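Local coordinates for polysaccharide biosynthesis protein CapD (Bacillus thuringiensis HD-771, PDB 6BWC) that probably acts as an NADP-dependent dehydratase of the short-chain dehydrogenase family on UDP-N-acetylglucosamine, in the pathway to CMP-pseudaminic acid used for flagellin glycosylation, at residues N190-V195 / K259-G264. The protein carries 2 engineered substitutions. Residues are numbered along the deposited sequence; the frame is centred on the assembly and turned at random.
With UD1 (uridine-diphosphate-N-acetylglucosamine), chain O.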
# COMPACT_ATOMS: atom_id res chain seq x y z
N ASN C 190 -2.53 8.29 -46.27
CA ASN C 190 -3.62 7.49 -46.82
C ASN C 190 -4.57 8.25 -47.76
O ASN C 190 -5.46 7.65 -48.34
CB ASN C 190 -4.40 6.82 -45.67
CG ASN C 190 -3.49 6.07 -44.69
OD1 ASN C 190 -2.95 5.02 -45.02
ND2 ASN C 190 -3.32 6.60 -43.49
N GLN C 191 -4.35 9.56 -47.94
CA GLN C 191 -5.17 10.41 -48.84
C GLN C 191 -6.68 10.32 -48.57
O GLN C 191 -7.50 10.20 -49.49
CB GLN C 191 -4.85 10.14 -50.31
CG GLN C 191 -3.36 10.24 -50.66
CD GLN C 191 -2.55 9.02 -50.23
OE1 GLN C 191 -1.47 9.15 -49.64
NE2 GLN C 191 -3.07 7.83 -50.51
N LYS C 192 -7.03 10.40 -47.29
CA LYS C 192 -8.42 10.39 -46.83
C LYS C 192 -8.44 10.73 -45.35
O LYS C 192 -7.63 10.20 -44.60
CB LYS C 192 -9.09 9.03 -47.05
CG LYS C 192 -8.37 7.80 -46.49
CD LYS C 192 -9.35 6.70 -46.07
CE LYS C 192 -10.05 6.04 -47.26
NZ LYS C 192 -11.27 5.29 -46.85
N ILE C 193 -9.34 11.62 -44.93
CA ILE C 193 -9.46 11.91 -43.49
C ILE C 193 -10.60 11.10 -42.86
O ILE C 193 -11.51 10.61 -43.55
CB ILE C 193 -9.60 13.43 -43.15
CG1 ILE C 193 -10.71 14.11 -43.97
CG2 ILE C 193 -8.27 14.15 -43.35
CD1 ILE C 193 -11.18 15.41 -43.37
N THR C 194 -10.53 10.98 -41.53
CA THR C 194 -11.55 10.35 -40.71
C THR C 194 -12.34 11.42 -39.96
O THR C 194 -11.82 12.10 -39.08
CB THR C 194 -10.92 9.39 -39.70
OG1 THR C 194 -10.52 8.19 -40.38
CG2 THR C 194 -11.89 9.01 -38.60
N VAL C 195 -13.62 11.53 -40.29
CA VAL C 195 -14.47 12.59 -39.78
C VAL C 195 -15.47 11.98 -38.79
O VAL C 195 -16.19 11.05 -39.12
CB VAL C 195 -15.12 13.32 -40.97
CG1 VAL C 195 -16.58 13.67 -40.74
CG2 VAL C 195 -14.27 14.55 -41.33
N LYS C 259 -10.44 11.36 -49.96
CA LYS C 259 -11.70 10.87 -49.35
C LYS C 259 -12.01 11.39 -47.96
O LYS C 259 -11.11 11.73 -47.18
CB LYS C 259 -11.76 9.33 -49.36
CG LYS C 259 -12.19 8.79 -50.71
CD LYS C 259 -11.57 7.44 -51.05
CE LYS C 259 -11.04 7.43 -52.48
NZ LYS C 259 -10.72 6.05 -52.96
N ILE C 260 -13.30 11.44 -47.66
CA ILE C 260 -13.81 11.90 -46.38
C ILE C 260 -14.72 10.81 -45.80
O ILE C 260 -15.88 10.70 -46.21
CB ILE C 260 -14.58 13.24 -46.56
CG1 ILE C 260 -13.62 14.33 -47.10
CG2 ILE C 260 -15.25 13.68 -45.25
CD1 ILE C 260 -14.30 15.60 -47.58
N GLU C 261 -14.22 9.98 -44.87
CA GLU C 261 -15.04 8.88 -44.30
C GLU C 261 -15.69 9.22 -42.94
O GLU C 261 -15.01 9.63 -42.00
CB GLU C 261 -14.23 7.57 -44.25
CG GLU C 261 -13.73 7.09 -42.89
CD GLU C 261 -13.13 5.71 -43.01
OE1 GLU C 261 -11.93 5.62 -43.28
OE2 GLU C 261 -13.88 4.72 -42.90
N GLU C 262 -17.01 9.03 -42.85
CA GLU C 262 -17.75 9.33 -41.63
C GLU C 262 -17.50 8.16 -40.69
O GLU C 262 -17.87 7.02 -40.98
CB GLU C 262 -19.26 9.51 -41.90
CG GLU C 262 -19.97 10.59 -41.08
CD GLU C 262 -20.39 11.78 -41.94
OE1 GLU C 262 -21.60 12.09 -41.97
OE2 GLU C 262 -19.51 12.37 -42.61
N ILE C 263 -16.85 8.45 -39.57
CA ILE C 263 -16.60 7.50 -38.49
C ILE C 263 -17.76 7.54 -37.49
O ILE C 263 -18.04 6.54 -36.85
CB ILE C 263 -15.21 7.77 -37.81
CG1 ILE C 263 -14.24 6.63 -38.08
CG2 ILE C 263 -15.33 8.05 -36.30
CD1 ILE C 263 -13.18 6.43 -37.01
N GLY C 264 -18.42 8.70 -37.33
CA GLY C 264 -19.33 8.94 -36.21
C GLY C 264 -18.60 9.24 -34.89
O GLY C 264 -17.40 9.04 -34.76
C1' UD1 O . -9.14 18.24 -26.82
C2' UD1 O . -8.32 17.71 -25.66
C3' UD1 O . -9.16 17.55 -24.40
C4' UD1 O . -9.97 18.81 -24.09
C5' UD1 O . -10.59 19.44 -25.36
C6' UD1 O . -11.08 20.86 -25.04
C7' UD1 O . -6.59 16.29 -26.70
C8' UD1 O . -6.26 14.90 -27.19
N2' UD1 O . -7.72 16.43 -26.00
O1' UD1 O . -10.24 17.37 -27.07
O3' UD1 O . -8.28 17.23 -23.30
O4' UD1 O . -11.00 18.53 -23.17
O5' UD1 O . -9.67 19.48 -26.47
O6' UD1 O . -12.30 21.16 -25.72
O7' UD1 O . -5.86 17.24 -27.00
N1 UD1 O . -12.12 14.32 -34.80
C2 UD1 O . -12.31 13.77 -36.10
N3 UD1 O . -11.59 12.70 -36.49
C4 UD1 O . -10.69 12.12 -35.67
C5 UD1 O . -10.47 12.62 -34.41
C6 UD1 O . -11.18 13.74 -33.99
O2 UD1 O . -13.14 14.25 -36.89
O4 UD1 O . -10.03 11.13 -36.03
C1B UD1 O . -12.90 15.48 -34.32
C2B UD1 O . -13.51 15.34 -32.93
O2' UD1 O . -14.79 14.72 -32.96
C3B UD1 O . -13.54 16.76 -32.39
C4B UD1 O . -12.35 17.38 -33.09
O4B UD1 O . -12.03 16.57 -34.22
O3B UD1 O . -14.70 17.51 -32.75
C5B UD1 O . -11.12 17.50 -32.20
O5B UD1 O . -10.60 16.24 -31.74
PA UD1 O . -9.25 16.34 -30.88
O1A UD1 O . -8.57 15.00 -30.70
O2A UD1 O . -8.37 17.49 -31.37
O3A UD1 O . -9.66 17.02 -29.48
PB UD1 O . -10.95 16.99 -28.50
O1B UD1 O . -11.43 15.57 -28.32
O2B UD1 O . -12.01 18.04 -28.81
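V195 is gripped by segment 259-264 at both its backbone N and its carbonyl O. Its N donates to E261 O at 2.9 Å, an almost straight bond (172° at the hydrogen), and its O accepts I263 N just past the end of strand 259-262. Upstream, E261 N binds I193 O, while K259 takes part at both ends: its O receives I193 N, and its N reaches Q191 O over 3.2 Å. These five bonds zip 192-195 and 259-262 into a small two-stranded parallel sheet, in register from K192 beside K259 to V195 beside E262.

One face is mainly apolar, with E262 as the charged residue at its V195 end. Here V195 CG2 rests 4.1 Å from I260 CG2, and I193 CG1 lies near I260 CG1. Helices 179-190 and 236-251 pack against I193, V195 and I260: F183 on I193 and V195, and I244 on I193 and I260. V195 also turns CG1 to the carboxylate of E262, 3.7 Å from OE2.

The face of K192, T194, K259 and E261 holds the charge pairing. K192 and K259 meet through their CB atoms (3.5 Å), then their chains part. With CG lying between its backbone N and carbonyl carbon (chi1 53°), the K192 chain bends at chi2 and chi3 and brings its NZ to 3.6 Å from E261 OE1, a long salt bridge. E261, extended beyond CG, runs side by side with T194. I263 packs on T194 CG2, with R53 of the second subunit touching both residues.

T194 itself points its backbone outward from the pairing: its N binds Q186 OE1, and its O takes uracil N3 of UD1 at 2.7 Å. The bonds that V195 and I193 make to 259-263 hold the backbone flanking this carbonyl, so the sheet probably helps fix an acceptor that reads the uracil N-H of the nucleotide sugar.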